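Long-range contacts in putative lipoprotein (Bacteroides fragilis, PDB 3NQI), which is of unknown function but, as a putative lipoprotein, is probably tethered to the bacterial envelope: residues G79-T87 and F191-E202; I124-V132 and E144-L152. One frame throughout, in Å; residues are numbered along the deposited sequence.

Interaction 1: G79-T87 and F191-E202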
# COMPACT_ATOMS: atom_id res chain seq x y z
N GLY A 79 3.74 10.15 2.74
CA GLY A 79 4.42 8.97 2.28
C GLY A 79 3.57 7.74 2.53
O GLY A 79 2.90 7.65 3.54
N ILE A 80 3.60 6.77 1.63
CA ILE A 80 2.79 5.56 1.84
C ILE A 80 3.55 4.24 1.66
O ILE A 80 2.96 3.21 1.35
CB ILE A 80 1.65 5.60 0.79
CG1 ILE A 80 2.22 5.58 -0.61
CG2 ILE A 80 0.68 6.75 1.04
CD1 ILE A 80 1.10 5.45 -1.70
N ASP A 81 4.87 4.28 1.81
CA ASP A 81 5.70 3.09 1.67
C ASP A 81 5.36 2.04 2.71
O ASP A 81 5.21 2.36 3.89
CB ASP A 81 7.20 3.44 1.79
CG ASP A 81 7.68 4.37 0.68
OD1 ASP A 81 7.24 4.26 -0.45
OD2 ASP A 81 8.51 5.21 0.95
N ALA A 82 5.29 0.79 2.27
CA ALA A 82 5.13 -0.35 3.15
C ALA A 82 6.07 -1.52 2.74
O ALA A 82 6.61 -1.54 1.65
CB ALA A 82 3.64 -0.80 3.20
N THR A 83 6.34 -2.43 3.69
CA THR A 83 7.30 -3.49 3.47
C THR A 83 6.77 -4.77 2.85
O THR A 83 5.77 -5.32 3.29
CB THR A 83 7.90 -3.87 4.80
OG1 THR A 83 8.43 -2.68 5.33
CG2 THR A 83 8.98 -4.94 4.66
N ALA A 84 7.45 -5.21 1.81
CA ALA A 84 7.18 -6.54 1.22
C ALA A 84 8.39 -7.42 1.47
O ALA A 84 9.52 -6.99 1.29
CB ALA A 84 6.89 -6.41 -0.25
N ILE A 85 8.18 -8.63 1.96
CA ILE A 85 9.25 -9.54 2.24
C ILE A 85 9.07 -10.95 1.63
O ILE A 85 7.94 -11.34 1.26
CB ILE A 85 9.52 -9.66 3.74
CG1 ILE A 85 8.36 -10.29 4.45
CG2 ILE A 85 9.89 -8.29 4.42
CD1 ILE A 85 8.82 -11.38 5.34
N THR A 86 10.18 -11.70 1.51
CA THR A 86 10.12 -13.10 1.18
C THR A 86 10.66 -13.80 2.39
O THR A 86 11.54 -13.30 3.05
CB THR A 86 11.03 -13.46 -0.00
OG1 THR A 86 12.35 -12.97 0.27
CG2 THR A 86 10.53 -12.79 -1.28
N THR A 87 10.08 -14.93 2.71
CA THR A 87 10.63 -15.81 3.73
C THR A 87 10.19 -17.22 3.27
O THR A 87 9.26 -17.33 2.51
CB THR A 87 10.10 -15.44 5.11
OG1 THR A 87 10.77 -16.23 6.09
CG2 THR A 87 8.56 -15.67 5.21
N PHE A 191 -3.72 4.37 1.67
CA PHE A 191 -3.05 3.57 0.65
C PHE A 191 -1.70 3.10 1.19
O PHE A 191 -1.05 3.85 1.92
CB PHE A 191 -2.79 4.33 -0.56
CG PHE A 191 -4.02 4.62 -1.34
CD1 PHE A 191 -4.62 3.63 -2.07
CD2 PHE A 191 -4.52 5.88 -1.37
CE1 PHE A 191 -5.76 3.92 -2.83
CE2 PHE A 191 -5.66 6.16 -2.10
CZ PHE A 191 -6.25 5.18 -2.85
N LYS A 192 -1.31 1.87 0.85
CA LYS A 192 0.03 1.32 1.20
C LYS A 192 0.66 0.83 -0.10
O LYS A 192 0.06 0.03 -0.83
CB LYS A 192 -0.11 0.20 2.21
CG LYS A 192 -0.70 0.66 3.56
CD LYS A 192 0.43 1.40 4.37
CE LYS A 192 -0.08 2.17 5.51
NZ LYS A 192 1.08 2.97 6.00
N ALA A 193 1.84 1.35 -0.41
CA ALA A 193 2.55 1.01 -1.63
C ALA A 193 3.75 0.10 -1.32
O ALA A 193 4.51 0.32 -0.34
CB ALA A 193 3.00 2.30 -2.36
N TYR A 194 3.92 -0.93 -2.17
CA TYR A 194 4.88 -2.02 -2.00
C TYR A 194 5.78 -2.18 -3.20
O TYR A 194 5.32 -2.52 -4.32
CB TYR A 194 4.20 -3.38 -1.77
CG TYR A 194 3.33 -3.39 -0.55
CD1 TYR A 194 2.02 -2.91 -0.59
CD2 TYR A 194 3.82 -3.79 0.65
CE1 TYR A 194 1.24 -2.84 0.55
CE2 TYR A 194 3.03 -3.76 1.82
CZ TYR A 194 1.78 -3.30 1.77
OH TYR A 194 1.04 -3.24 2.93
N GLU A 195 7.07 -1.99 -2.97
CA GLU A 195 8.06 -2.29 -4.01
C GLU A 195 8.28 -3.80 -4.01
O GLU A 195 8.79 -4.37 -3.04
CB GLU A 195 9.40 -1.53 -3.72
CG GLU A 195 10.21 -1.17 -4.97
CD GLU A 195 10.80 -2.38 -5.71
OE1 GLU A 195 11.04 -3.43 -5.07
OE2 GLU A 195 11.09 -2.25 -6.90
N ILE A 196 7.96 -4.47 -5.10
CA ILE A 196 7.94 -5.92 -5.15
C ILE A 196 9.01 -6.54 -6.09
O ILE A 196 8.96 -7.73 -6.33
CB ILE A 196 6.58 -6.46 -5.48
CG1 ILE A 196 6.10 -5.92 -6.84
CG2 ILE A 196 5.56 -6.13 -4.34
CD1 ILE A 196 5.00 -6.80 -7.43
N SER A 197 10.02 -5.77 -6.51
CA SER A 197 11.03 -6.30 -7.43
C SER A 197 11.78 -7.47 -6.83
O SER A 197 12.07 -8.46 -7.52
CB SER A 197 12.00 -5.21 -7.86
OG SER A 197 11.31 -4.23 -8.61
N GLN A 198 12.06 -7.40 -5.56
CA GLN A 198 12.79 -8.50 -4.92
C GLN A 198 11.91 -9.75 -4.86
O GLN A 198 12.39 -10.84 -5.15
CB GLN A 198 13.30 -8.14 -3.54
CG GLN A 198 14.48 -7.14 -3.57
CD GLN A 198 15.02 -6.77 -2.20
OE1 GLN A 198 14.40 -7.07 -1.19
NE2 GLN A 198 16.19 -6.13 -2.17
N ILE A 199 10.61 -9.55 -4.64
CA ILE A 199 9.66 -10.65 -4.58
C ILE A 199 9.55 -11.30 -5.96
O ILE A 199 9.61 -12.53 -6.09
CB ILE A 199 8.24 -10.22 -4.16
CG1 ILE A 199 8.23 -9.39 -2.87
CG2 ILE A 199 7.39 -11.44 -4.01
CD1 ILE A 199 9.15 -9.89 -1.82
N LEU A 200 9.41 -10.45 -6.99
CA LEU A 200 9.33 -10.92 -8.37
C LEU A 200 10.59 -11.69 -8.79
O LEU A 200 10.46 -12.70 -9.46
CB LEU A 200 9.00 -9.79 -9.34
CG LEU A 200 7.57 -9.22 -9.25
CD1 LEU A 200 7.43 -7.81 -9.92
CD2 LEU A 200 6.56 -10.20 -9.86
N ARG A 201 11.77 -11.23 -8.38
CA ARG A 201 13.02 -11.88 -8.69
C ARG A 201 13.02 -13.32 -8.12
O ARG A 201 13.36 -14.27 -8.84
CB ARG A 201 14.19 -11.07 -8.13
CG ARG A 201 15.52 -11.38 -8.76
CD ARG A 201 16.69 -10.86 -7.94
NE ARG A 201 16.49 -11.08 -6.52
CZ ARG A 201 16.58 -12.25 -5.88
NH1 ARG A 201 16.87 -13.36 -6.51
NH2 ARG A 201 16.34 -12.29 -4.59
N GLU A 202 12.62 -13.48 -6.86
CA GLU A 202 12.56 -14.80 -6.21
C GLU A 202 11.51 -15.70 -6.81
O GLU A 202 11.75 -16.87 -7.00
CB GLU A 202 12.36 -14.70 -4.69
CG GLU A 202 13.66 -14.42 -3.98
CD GLU A 202 14.64 -15.59 -4.05
OE1 GLU A 202 14.52 -16.52 -3.23
OE2 GLU A 202 15.49 -15.67 -4.92
O HOH W 1 6.97 1.78 -1.90
O HOH W 2 8.10 -1.11 -0.50
O HOH W 3 11.08 -7.83 -0.56
O HOH W 4 9.29 -3.62 0.31
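Tyr-194 and Ile-80 reach across to the neighbouring segment through their first torsions: with chi1 at -60° Tyr-194 CG lies anti to its own carbonyl carbon, carrying the ring to the methyl of Ala-82, while Ile-80 CG1, wedged between backbone N and carbonyl carbon, sends CD1 to Ala-193 CB, 3.7 Å away. Ala-82 CB comes obliquely onto the phenol, 3.3 Å from Tyr-194 CE2; a lone methyl suits so close an approach. The edge of the same ring faces Thr-83 O, and its hydroxyl bonds to Phe-150 O. A single parallel bridge, Asp-81 with Ala-193, joins the backbones: Ala-193 N gives a nearly straight bond to Ile-80 O (2.8 Å, 178°), and Ala-82 N returns one to Ala-193 O. Beyond Ala-82 the strands part and water takes over, one molecule joining Ala-82 O to Glu-195 N. There the second chain turns into helix 197-202, with Ile-196 at the N-cap position. Glu-195 OE1 receives Ser-197 N from above the carboxylate plane. The helix runs at 30° to strand 84-87, and Ile-199, modelled in two conformers, packs CG1 4.2 Å from Ala-84 CB in the one given.

Interaction 2: I124-V132 and E144-L152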
# COMPACT_ATOMS: atom_id res chain seq x y z
N ILE A 124 3.03 -2.34 -6.40
CA ILE A 124 1.59 -2.49 -6.30
C ILE A 124 1.09 -1.72 -5.05
O ILE A 124 1.88 -1.40 -4.15
CB ILE A 124 1.14 -3.95 -6.24
CG1 ILE A 124 1.78 -4.62 -5.04
CG2 ILE A 124 1.47 -4.71 -7.60
CD1 ILE A 124 1.21 -6.05 -4.72
N VAL A 125 -0.21 -1.42 -5.08
CA VAL A 125 -0.82 -0.57 -4.08
C VAL A 125 -2.05 -1.23 -3.45
O VAL A 125 -2.92 -1.71 -4.17
CB VAL A 125 -1.17 0.81 -4.62
CG1 VAL A 125 -1.80 1.69 -3.46
CG2 VAL A 125 0.11 1.49 -5.15
N LEU A 126 -2.07 -1.26 -2.11
CA LEU A 126 -3.26 -1.71 -1.36
C LEU A 126 -4.03 -0.54 -0.76
O LEU A 126 -3.50 0.20 0.02
CB LEU A 126 -2.87 -2.71 -0.26
CG LEU A 126 -2.61 -4.18 -0.63
CD1 LEU A 126 -1.75 -4.33 -1.80
CD2 LEU A 126 -2.04 -4.92 0.69
N PRO A 127 -5.31 -0.34 -1.16
CA PRO A 127 -6.15 0.53 -0.34
C PRO A 127 -6.55 -0.20 0.92
O PRO A 127 -7.02 -1.34 0.80
CB PRO A 127 -7.38 0.76 -1.22
CG PRO A 127 -7.14 -0.01 -2.47
CD PRO A 127 -6.10 -1.01 -2.22
N VAL A 128 -6.25 0.30 2.14
CA VAL A 128 -6.67 -0.36 3.33
C VAL A 128 -7.77 0.45 4.07
O VAL A 128 -7.63 1.66 4.29
CB VAL A 128 -5.47 -0.69 4.29
CG1 VAL A 128 -5.98 -1.68 5.31
CG2 VAL A 128 -4.33 -1.28 3.50
N LEU A 129 -8.90 -0.20 4.36
CA LEU A 129 -9.98 0.32 5.26
C LEU A 129 -9.84 -0.45 6.58
O LEU A 129 -9.91 -1.69 6.64
CB LEU A 129 -11.35 0.19 4.61
CG LEU A 129 -12.58 1.03 5.05
CD1 LEU A 129 -12.34 2.52 4.92
CD2 LEU A 129 -13.77 0.62 4.20
N TYR A 130 -9.56 0.29 7.65
CA TYR A 130 -9.26 -0.33 8.91
C TYR A 130 -9.71 0.50 10.13
O TYR A 130 -10.23 1.58 9.98
CB TYR A 130 -7.80 -0.67 8.95
CG TYR A 130 -6.82 0.48 8.92
CD1 TYR A 130 -6.54 1.16 7.75
CD2 TYR A 130 -6.12 0.86 10.06
CE1 TYR A 130 -5.64 2.26 7.72
CE2 TYR A 130 -5.20 1.92 10.04
CZ TYR A 130 -4.95 2.60 8.87
OH TYR A 130 -4.06 3.62 8.85
N ARG A 131 -9.54 -0.04 11.33
CA ARG A 131 -10.08 0.60 12.53
C ARG A 131 -8.96 1.08 13.42
O ARG A 131 -8.06 0.31 13.73
CB ARG A 131 -10.95 -0.41 13.30
CG ARG A 131 -12.31 -0.71 12.64
CD ARG A 131 -12.96 -1.99 13.19
NE ARG A 131 -12.34 -3.11 12.53
CZ ARG A 131 -12.89 -3.86 11.58
NH1 ARG A 131 -14.16 -3.70 11.22
NH2 ARG A 131 -12.13 -4.80 11.02
N VAL A 132 -9.03 2.34 13.85
CA VAL A 132 -8.07 2.89 14.79
C VAL A 132 -8.71 3.31 16.13
O VAL A 132 -9.94 3.36 16.29
CB VAL A 132 -7.30 4.08 14.14
CG1 VAL A 132 -6.51 3.57 12.86
CG2 VAL A 132 -8.22 5.24 13.77
N GLU A 144 -0.77 6.80 16.93
CA GLU A 144 -1.73 5.74 16.74
C GLU A 144 -1.54 5.14 15.36
O GLU A 144 -1.47 3.92 15.24
CB GLU A 144 -3.18 6.26 16.85
CG GLU A 144 -4.30 5.31 16.47
CD GLU A 144 -4.28 3.93 17.12
OE1 GLU A 144 -3.61 3.70 18.13
OE2 GLU A 144 -4.96 3.04 16.61
N LEU A 145 -1.45 5.98 14.35
CA LEU A 145 -1.25 5.50 12.97
C LEU A 145 0.02 4.67 12.82
O LEU A 145 0.01 3.65 12.10
CB LEU A 145 -1.32 6.67 11.97
CG LEU A 145 -2.69 7.36 11.74
CD1 LEU A 145 -2.52 8.60 10.86
CD2 LEU A 145 -3.76 6.42 11.15
N ALA A 146 1.08 5.05 13.53
CA ALA A 146 2.36 4.31 13.53
C ALA A 146 2.28 2.92 14.13
O ALA A 146 3.19 2.15 13.95
CB ALA A 146 3.43 5.09 14.29
N LYS A 147 1.26 2.62 14.92
CA LYS A 147 1.08 1.28 15.46
C LYS A 147 0.65 0.22 14.43
O LYS A 147 0.68 -0.95 14.74
CB LYS A 147 0.04 1.31 16.57
CG LYS A 147 0.51 2.00 17.85
CD LYS A 147 -0.53 1.92 18.98
CE LYS A 147 0.04 2.41 20.31
NZ LYS A 147 0.95 1.46 21.08
N HIS A 148 0.13 0.64 13.28
CA HIS A 148 -0.42 -0.27 12.32
C HIS A 148 0.57 -0.55 11.22
O HIS A 148 0.93 0.37 10.48
CB HIS A 148 -1.67 0.37 11.70
CG HIS A 148 -2.74 0.68 12.71
ND1 HIS A 148 -3.80 -0.18 12.96
CD2 HIS A 148 -2.88 1.71 13.58
CE1 HIS A 148 -4.54 0.32 13.93
NE2 HIS A 148 -3.99 1.45 14.34
N THR A 149 0.93 -1.80 11.05
CA THR A 149 1.86 -2.18 9.97
C THR A 149 1.22 -3.24 9.12
O THR A 149 0.63 -4.22 9.65
CB THR A 149 3.23 -2.65 10.50
OG1 THR A 149 3.06 -3.76 11.33
CG2 THR A 149 3.99 -1.52 11.28
N PHE A 150 1.29 -3.01 7.81
CA PHE A 150 0.69 -3.84 6.80
C PHE A 150 1.84 -4.39 5.96
O PHE A 150 2.39 -3.67 5.08
CB PHE A 150 -0.28 -3.02 5.93
CG PHE A 150 -1.36 -2.35 6.71
CD1 PHE A 150 -2.51 -3.04 7.04
CD2 PHE A 150 -1.16 -1.04 7.19
CE1 PHE A 150 -3.50 -2.43 7.79
CE2 PHE A 150 -2.15 -0.39 7.91
CZ PHE A 150 -3.34 -1.09 8.21
N THR A 151 2.23 -5.62 6.24
CA THR A 151 3.36 -6.24 5.56
C THR A 151 2.90 -7.30 4.59
O THR A 151 2.11 -8.20 4.98
CB THR A 151 4.26 -6.89 6.60
OG1 THR A 151 4.70 -5.90 7.48
CG2 THR A 151 5.50 -7.60 5.97
N LEU A 152 3.36 -7.22 3.33
CA LEU A 152 3.09 -8.31 2.36
C LEU A 152 4.19 -9.34 2.44
O LEU A 152 5.39 -9.00 2.34
CB LEU A 152 2.95 -7.84 0.94
CG LEU A 152 1.68 -7.11 0.63
CD1 LEU A 152 1.79 -6.65 -0.85
CD2 LEU A 152 0.39 -8.02 0.90
O HOH W 5 -1.41 3.45 9.67
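Glu-144 OE2, lying 3.6 Å from Val-132 CB, is gripped by three donors. His-148 NE2 reaches it at 2.9 Å in an almost straight bond (176°), in the plane of the imidazole but well above that of the carboxylate; Arg-184 adds a salt bridge and Lys-133 N a further hydrogen bond. The cluster of donors probably favours the ionised carboxylate in this buried place. With ND1 bonded to Tyr-172 OH, both ring nitrogens of His-148 are engaged, which should fix its rotation, and Val-132 CG1 rests 3.6 Å from NE2. Beside it stands Tyr-130, whose chi1 of 65° swings the ring toward strand 148-152, oblique to the imidazole. Phe-150 directs its edge at the tyrosine face in a T-shaped pair, CZ over the ring centre, the centroids 5.0 Å apart and the planes at 71°. Tyr-130 OH bonds to Ser-190 OG and, at 2.8 Å, to a water that donates to Leu-145 O, so the phenol can fill an apolar core while its one polar atom stays satisfied. Further along, Val-128 CG1 packs 3.6 Å from Phe-150 CE1, and then aliphatics meet, Leu-126 with Leu-152 tip to tip. The two strands run roughly antiparallel and face each other mainly through side chains, without backbone pairing. Strand 186-195 pairs with 123-132 and strand 165-174 with 148-155, while helix 138-145 leads into the turn before His-148.

Interaction 2 is a buried core contact, whereas interaction 1 is only partly buried, bridged soundly by one water and weakly by others. Their chemistry differs accordingly: residues 79-87 and 191-202 join partly through two backbone bonds and partly by small side chains and helix-on-strand packing, while 124-132 and 144-152 meet across an interior filled by rings and branched aliphatics, with a buried carboxylate, probably ionised and paired with an arginine. They share a framework, because strand 186-195 pairs with both 78-87 and 123-132, and 78-87 also pairs with 148-155. A backbone bond joins them directly, Leu-126 N to Lys-192 O (2.8 Å). In sequence, interaction 2 lies within the loop that interaction 1 closes.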